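Local coordinates for protein alpha-rhamnosidase (Dictyoglomus thermophilum, PDB 6I60) that probably hydrolyses terminal non-reducing alpha-L-rhamnose residues of alpha-L-rhamnosides, natural flavonoid glycosides among them, at residues 403-408 / 438-443; 407-412 / 500-505. All blocks are in the same frame, centred on the assembly; numbering follows the deposited sequence.

Contact 1 of 2, residues 403-408 / 438-443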
loop_
_atom_site.group_PDB
_atom_site.type_symbol
_atom_site.label_atom_id
_atom_site.label_comp_id
_atom_site.label_asym_id
_atom_site.label_seq_id
_atom_site.Cartn_x
_atom_site.Cartn_y
_atom_site.Cartn_z
ATOM N N LEU A 403 28.311 9.502 9.399
ATOM C CA LEU A 403 26.871 9.366 9.233
ATOM C C LEU A 403 26.113 10.372 10.085
ATOM O O LEU A 403 26.515 10.694 11.207
ATOM C CB LEU A 403 26.426 7.951 9.596
ATOM C CG LEU A 403 26.222 6.997 8.422
ATOM C CD1 LEU A 403 27.530 6.813 7.710
ATOM C CD2 LEU A 403 25.690 5.657 8.894
ATOM N N ASN A 404 25.003 10.861 9.542
ATOM C CA ASN A 404 24.097 11.756 10.251
ATOM C C ASN A 404 22.864 10.955 10.648
ATOM O O ASN A 404 22.020 10.642 9.801
ATOM C CB ASN A 404 23.726 12.952 9.378
ATOM C CG ASN A 404 22.966 14.016 10.138
ATOM O OD1 ASN A 404 22.414 14.938 9.540
ATOM N ND2 ASN A 404 22.934 13.897 11.460
ATOM N N TYR A 405 22.764 10.616 11.931
ATOM C CA TYR A 405 21.639 9.854 12.450
ATOM C C TYR A 405 20.514 10.744 12.965
ATOM O O TYR A 405 19.653 10.264 13.713
ATOM C CB TYR A 405 22.110 8.911 13.559
ATOM C CG TYR A 405 23.301 8.060 13.180
ATOM C CD1 TYR A 405 23.140 6.905 12.425
ATOM C CD2 TYR A 405 24.583 8.407 13.584
ATOM C CE1 TYR A 405 24.225 6.120 12.079
ATOM C CE2 TYR A 405 25.676 7.628 13.242
ATOM C CZ TYR A 405 25.489 6.486 12.491
ATOM O OH TYR A 405 26.571 5.709 12.147
ATOM N N SER A 406 20.499 12.022 12.580
ATOM C CA SER A 406 19.521 12.953 13.137
ATOM C C SER A 406 18.101 12.594 12.716
ATOM O O SER A 406 17.176 12.643 13.536
ATOM C CB SER A 406 19.858 14.383 12.714
ATOM O OG SER A 406 21.183 14.731 13.077
ATOM N N THR A 407 17.905 12.231 11.447
ATOM C CA THR A 407 16.568 11.885 10.978
ATOM C C THR A 407 16.019 10.641 11.667
ATOM O O THR A 407 14.797 10.462 11.712
ATOM C CB THR A 407 16.570 11.683 9.460
ATOM O OG1 THR A 407 17.590 10.744 9.098
ATOM C CG2 THR A 407 16.829 13.001 8.749
ATOM N N ASN A 408 16.891 9.781 12.204
ATOM C CA ASN A 408 16.429 8.618 12.954
ATOM C C ASN A 408 15.924 8.993 14.340
ATOM O O ASN A 408 15.153 8.229 14.931
ATOM C CB ASN A 408 17.549 7.580 13.076
ATOM C CG ASN A 408 17.984 7.021 11.731
ATOM O OD1 ASN A 408 17.512 7.455 10.680
ATOM N ND2 ASN A 408 18.887 6.049 11.762
ATOM N N TYR A 438 22.922 4.951 3.849
ATOM C CA TYR A 438 24.295 4.660 4.222
ATOM C C TYR A 438 24.318 3.698 5.401
ATOM O O TYR A 438 23.346 3.572 6.152
ATOM C CB TYR A 438 25.061 5.946 4.574
ATOM C CG TYR A 438 24.831 7.085 3.602
ATOM C CD1 TYR A 438 23.766 7.963 3.768
ATOM C CD2 TYR A 438 25.678 7.283 2.517
ATOM C CE1 TYR A 438 23.550 9.004 2.883
ATOM C CE2 TYR A 438 25.470 8.322 1.627
ATOM C CZ TYR A 438 24.403 9.180 1.815
ATOM O OH TYR A 438 24.186 10.218 0.937
ATOM N N VAL A 439 25.451 3.019 5.559
ATOM C CA VAL A 439 25.634 2.016 6.600
ATOM C C VAL A 439 27.032 2.181 7.179
ATOM O O VAL A 439 28.010 2.273 6.430
ATOM C CB VAL A 439 25.436 0.587 6.054
ATOM C CG1 VAL A 439 26.221 -0.423 6.877
ATOM C CG2 VAL A 439 23.960 0.228 6.033
ATOM N N GLU A 440 27.126 2.228 8.504
ATOM C CA GLU A 440 28.401 2.294 9.205
ATOM C C GLU A 440 28.628 0.991 9.957
ATOM O O GLU A 440 27.735 0.519 10.668
ATOM C CB GLU A 440 28.437 3.479 10.173
ATOM C CG GLU A 440 29.572 3.411 11.179
ATOM C CD GLU A 440 29.384 4.369 12.334
ATOM O OE1 GLU A 440 29.375 5.595 12.092
ATOM O OE2 GLU A 440 29.246 3.898 13.483
ATOM N N ILE A 441 29.814 0.411 9.799
ATOM C CA ILE A 441 30.177 -0.842 10.453
ATOM C C ILE A 441 31.456 -0.617 11.245
ATOM O O ILE A 441 32.480 -0.213 10.681
ATOM C CB ILE A 441 30.355 -1.987 9.445
ATOM C CG1 ILE A 441 29.085 -2.164 8.614
ATOM C CG2 ILE A 441 30.714 -3.283 10.166
ATOM C CD1 ILE A 441 29.355 -2.388 7.153
ATOM N N LEU A 442 31.396 -0.881 12.547
ATOM C CA LEU A 442 32.550 -0.781 13.427
ATOM C C LEU A 442 32.845 -2.154 14.006
ATOM O O LEU A 442 31.930 -2.852 14.455
ATOM C CB LEU A 442 32.306 0.232 14.550
ATOM C CG LEU A 442 33.445 0.380 15.562
ATOM C CD1 LEU A 442 34.282 1.615 15.254
ATOM C CD2 LEU A 442 32.912 0.427 16.989
ATOM N N GLY A 443 34.115 -2.541 13.987
ATOM C CA GLY A 443 34.534 -3.812 14.535
ATOM C C GLY A 443 34.686 -4.939 13.538
ATOM O O GLY A 443 34.766 -6.099 13.957
#
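L403 reaches across to strand 438-442 with both of its methyl groups. CD2 rests on the aliphatic root of E440, 3.7 Å from its CB, and CD1 lies 4.1 Å from CB of Y438, at the base of that side chain, whose ring leads away. Strand 403-404 does not pair with 438-442: the nearest alpha carbons, CA of L403 and CA of E440, stand 7.2 Å apart, and side chains fill the interval. E440 lies on strand 438-442, which runs antiparallel to both 363-368 and 388-394 in the concanavalin-like domain, while 403-404 forms a short antiparallel pair with 396-397. The leucine thus lies over these strands, also touching V365 and A394 of the two flanking ones. Y405 comes next but one along the chain. Its CG is anti to the carbonyl carbon (chi1 -51°), a torsion that brings the phenol end within reach of E440; the ring has the carbonyl carbon of L403 over one face, out toward the rim. From its far end OH of Y405 makes a weak hydrogen bond of 2.8 Å to OE1 of E440. The carboxylate stands almost perpendicular to the ring, the planes 89° apart. E440 meets it with an extended chain, and its other oxygen, OE2, has a long, weak ion pair with R390. R392 adds a cation-pi contact to Y405.

Contact 2 of 2, residues 407-412 / 500-505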
loop_
_atom_site.group_PDB
_atom_site.type_symbol
_atom_site.label_atom_id
_atom_site.label_comp_id
_atom_site.label_asym_id
_atom_site.label_seq_id
_atom_site.Cartn_x
_atom_site.Cartn_y
_atom_site.Cartn_z
ATOM N N THR A 407 17.905 12.231 11.447
ATOM C CA THR A 407 16.568 11.885 10.978
ATOM C C THR A 407 16.019 10.641 11.667
ATOM O O THR A 407 14.797 10.462 11.712
ATOM C CB THR A 407 16.570 11.683 9.460
ATOM O OG1 THR A 407 17.590 10.744 9.098
ATOM C CG2 THR A 407 16.829 13.001 8.749
ATOM N N ASN A 408 16.891 9.781 12.204
ATOM C CA ASN A 408 16.429 8.618 12.954
ATOM C C ASN A 408 15.924 8.993 14.340
ATOM O O ASN A 408 15.153 8.229 14.931
ATOM C CB ASN A 408 17.549 7.580 13.076
ATOM C CG ASN A 408 17.984 7.021 11.731
ATOM O OD1 ASN A 408 17.512 7.455 10.680
ATOM N ND2 ASN A 408 18.887 6.049 11.762
ATOM N N ARG A 409 16.346 10.142 14.864
ATOM C CA ARG A 409 15.883 10.687 16.148
ATOM C C ARG A 409 16.225 9.675 17.241
ATOM O O ARG A 409 17.369 9.191 17.280
ATOM C CB ARG A 409 14.411 11.065 16.029
ATOM C CG ARG A 409 14.155 12.247 15.101
ATOM C CD ARG A 409 12.811 12.896 15.380
ATOM N NE ARG A 409 11.768 11.902 15.614
ATOM C CZ ARG A 409 10.467 12.136 15.475
ATOM N NH1 ARG A 409 9.589 11.169 15.712
ATOM N NH2 ARG A 409 10.042 13.336 15.099
ATOM N N THR A 410 15.296 9.327 18.132
ATOM C CA THR A 410 15.588 8.422 19.237
ATOM C C THR A 410 15.671 6.962 18.815
ATOM O O THR A 410 16.093 6.126 19.622
ATOM C CB THR A 410 14.529 8.569 20.332
ATOM O OG1 THR A 410 13.412 7.722 20.034
ATOM C CG2 THR A 410 14.059 10.011 20.426
ATOM N N ALA A 411 15.272 6.630 17.590
ATOM C CA ALA A 411 15.411 5.266 17.099
ATOM C C ALA A 411 16.889 4.932 16.948
ATOM O O ALA A 411 17.596 5.561 16.154
ATOM C CB ALA A 411 14.680 5.102 15.768
ATOM N N LEU A 412 17.357 3.951 17.722
ATOM C CA LEU A 412 18.767 3.578 17.672
ATOM C C LEU A 412 19.155 3.085 16.284
ATOM O O LEU A 412 20.133 3.561 15.694
ATOM C CB LEU A 412 19.062 2.513 18.727
ATOM C CG LEU A 412 19.579 3.019 20.072
ATOM C CD1 LEU A 412 20.223 1.881 20.846
ATOM C CD2 LEU A 412 20.560 4.166 19.873
ATOM N N ARG A 500 12.645 6.591 11.595
ATOM C CA ARG A 500 12.774 7.077 12.960
ATOM C C ARG A 500 11.840 6.312 13.901
ATOM O O ARG A 500 11.253 5.285 13.541
ATOM C CB ARG A 500 12.517 8.586 13.007
ATOM C CG ARG A 500 11.100 9.003 12.652
ATOM C CD ARG A 500 11.024 10.504 12.417
ATOM N NE ARG A 500 9.656 10.969 12.205
ATOM C CZ ARG A 500 9.345 12.110 11.597
ATOM N NH1 ARG A 500 10.305 12.899 11.139
ATOM N NH2 ARG A 500 8.077 12.461 11.444
ATOM N N ASP A 501 11.711 6.824 15.125
ATOM C CA ASP A 501 10.909 6.185 16.161
ATOM C C ASP A 501 9.425 6.478 15.975
ATOM O O ASP A 501 8.738 6.867 16.924
ATOM C CB ASP A 501 11.373 6.644 17.546
ATOM C CG ASP A 501 11.514 8.155 17.648
ATOM O OD1 ASP A 501 11.315 8.854 16.632
ATOM O OD2 ASP A 501 11.828 8.645 18.751
ATOM N N GLU A 502 8.924 6.293 14.757
ATOM C CA GLU A 502 7.515 6.521 14.468
ATOM C C GLU A 502 6.973 5.398 13.594
ATOM O O GLU A 502 6.551 4.356 14.106
ATOM C CB GLU A 502 7.316 7.878 13.789
ATOM C CG GLU A 502 5.881 8.378 13.806
ATOM C CD GLU A 502 5.780 9.877 13.599
ATOM O OE1 GLU A 502 4.653 10.413 13.671
ATOM O OE2 GLU A 502 6.825 10.520 13.364
ATOM N N ARG A 503 6.988 5.603 12.275
ATOM C CA ARG A 503 6.511 4.613 11.309
ATOM C C ARG A 503 5.057 4.227 11.563
ATOM O O ARG A 503 4.640 3.103 11.273
ATOM C CB ARG A 503 7.405 3.368 11.300
ATOM C CG ARG A 503 8.895 3.677 11.309
ATOM C CD ARG A 503 9.718 2.439 11.610
ATOM N NE ARG A 503 11.061 2.774 12.079
ATOM C CZ ARG A 503 12.120 1.983 11.940
ATOM N NH1 ARG A 503 11.998 0.806 11.342
ATOM N NH2 ARG A 503 13.302 2.369 12.399
ATOM N N MET A 504 4.276 5.158 12.102
ATOM C CA MET A 504 2.880 4.900 12.412
ATOM C C MET A 504 2.020 5.012 11.156
ATOM O O MET A 504 2.439 5.549 10.126
ATOM C CB MET A 504 2.378 5.873 13.481
ATOM C CG MET A 504 2.938 5.613 14.869
ATOM S SD MET A 504 2.891 3.865 15.304
ATOM C CE MET A 504 3.728 3.887 16.887
ATOM N N GLY A 505 0.802 4.491 11.253
ATOM C CA GLY A 505 -0.125 4.546 10.141
ATOM C C GLY A 505 -0.964 5.807 10.140
ATOM O O GLY A 505 -2.182 5.748 10.335
#
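A type II' beta turn, N408 to A411, sets R409 against the loop 500-505 in a salt-bridge network with R500, D501 and E502. The turn is closed by the backbone bond from A411 N to N408 O (3.1 Å), and R409, at the second position of the turn, projects its side chain toward D501. A bend at its third torsion turns the NE/NH1 edge to the carboxylate, where two nitrogens grip a single oxygen side-on: NE to OD1 of D501 is 3.2 Å and NH1 to the same OD1 is 3.0 Å. Both bonds lie in the guanidinium plane and come to the syn side of OD1, although the carboxylate itself is turned 72° from that plane. One face of the R409 guanidinium lies on R500, whose chain, extended from CG to NE, places CD 3.5 Å from CZ of R409; the two guanidinium planes are only 13° apart, with centres separated by 4.0 Å. This stack of two cations joins the concanavalin-like domain, which supplies the turn, to the 6-hairpin glycosidase domain, which supplies the loop. Nearby carboxylates probably offset the charge. R500 holds OE2 of E502 side-on with NE and NH2, the latter at 3.0 Å, and forms a further salt bridge to E805 through NH1; E502 OE1 in turn accepts a hydrogen bond from W506. OE2 of E502 also has a long ion pair with NH1 of R409. Next to this network, side-chain roots press on the opposing backbone: CB of R500 lies 3.2 Å from O of T407, and CB of A411 3.5 Å from N of D501. Within the loop, NE of R503 donates an almost straight hydrogen bond (173°) to O of R500.

Overall arrangement
Following the chain from the N terminus, strand 403-404 comes first and continues through 405-406 into 407-412, so both contacts start from one continuous stretch and share T407 and N408. Contact 1 closes the shorter loop, returning at strand 438-442 within the concanavalin-like domain. Contact 2 closes a longer one: the chain passes through 438-442 and on into the 6-hairpin glycosidase domain before 500-505 meets the turn. Because 438-443 falls between 407-412 and 500-505, and 403-408 starts ahead of 407-412, the two loops cross rather than nest. Contact 1 therefore packs the strand onto strands of its own domain, whereas contact 2, centred about 14 Å away, joins the following turn to the neighbouring domain.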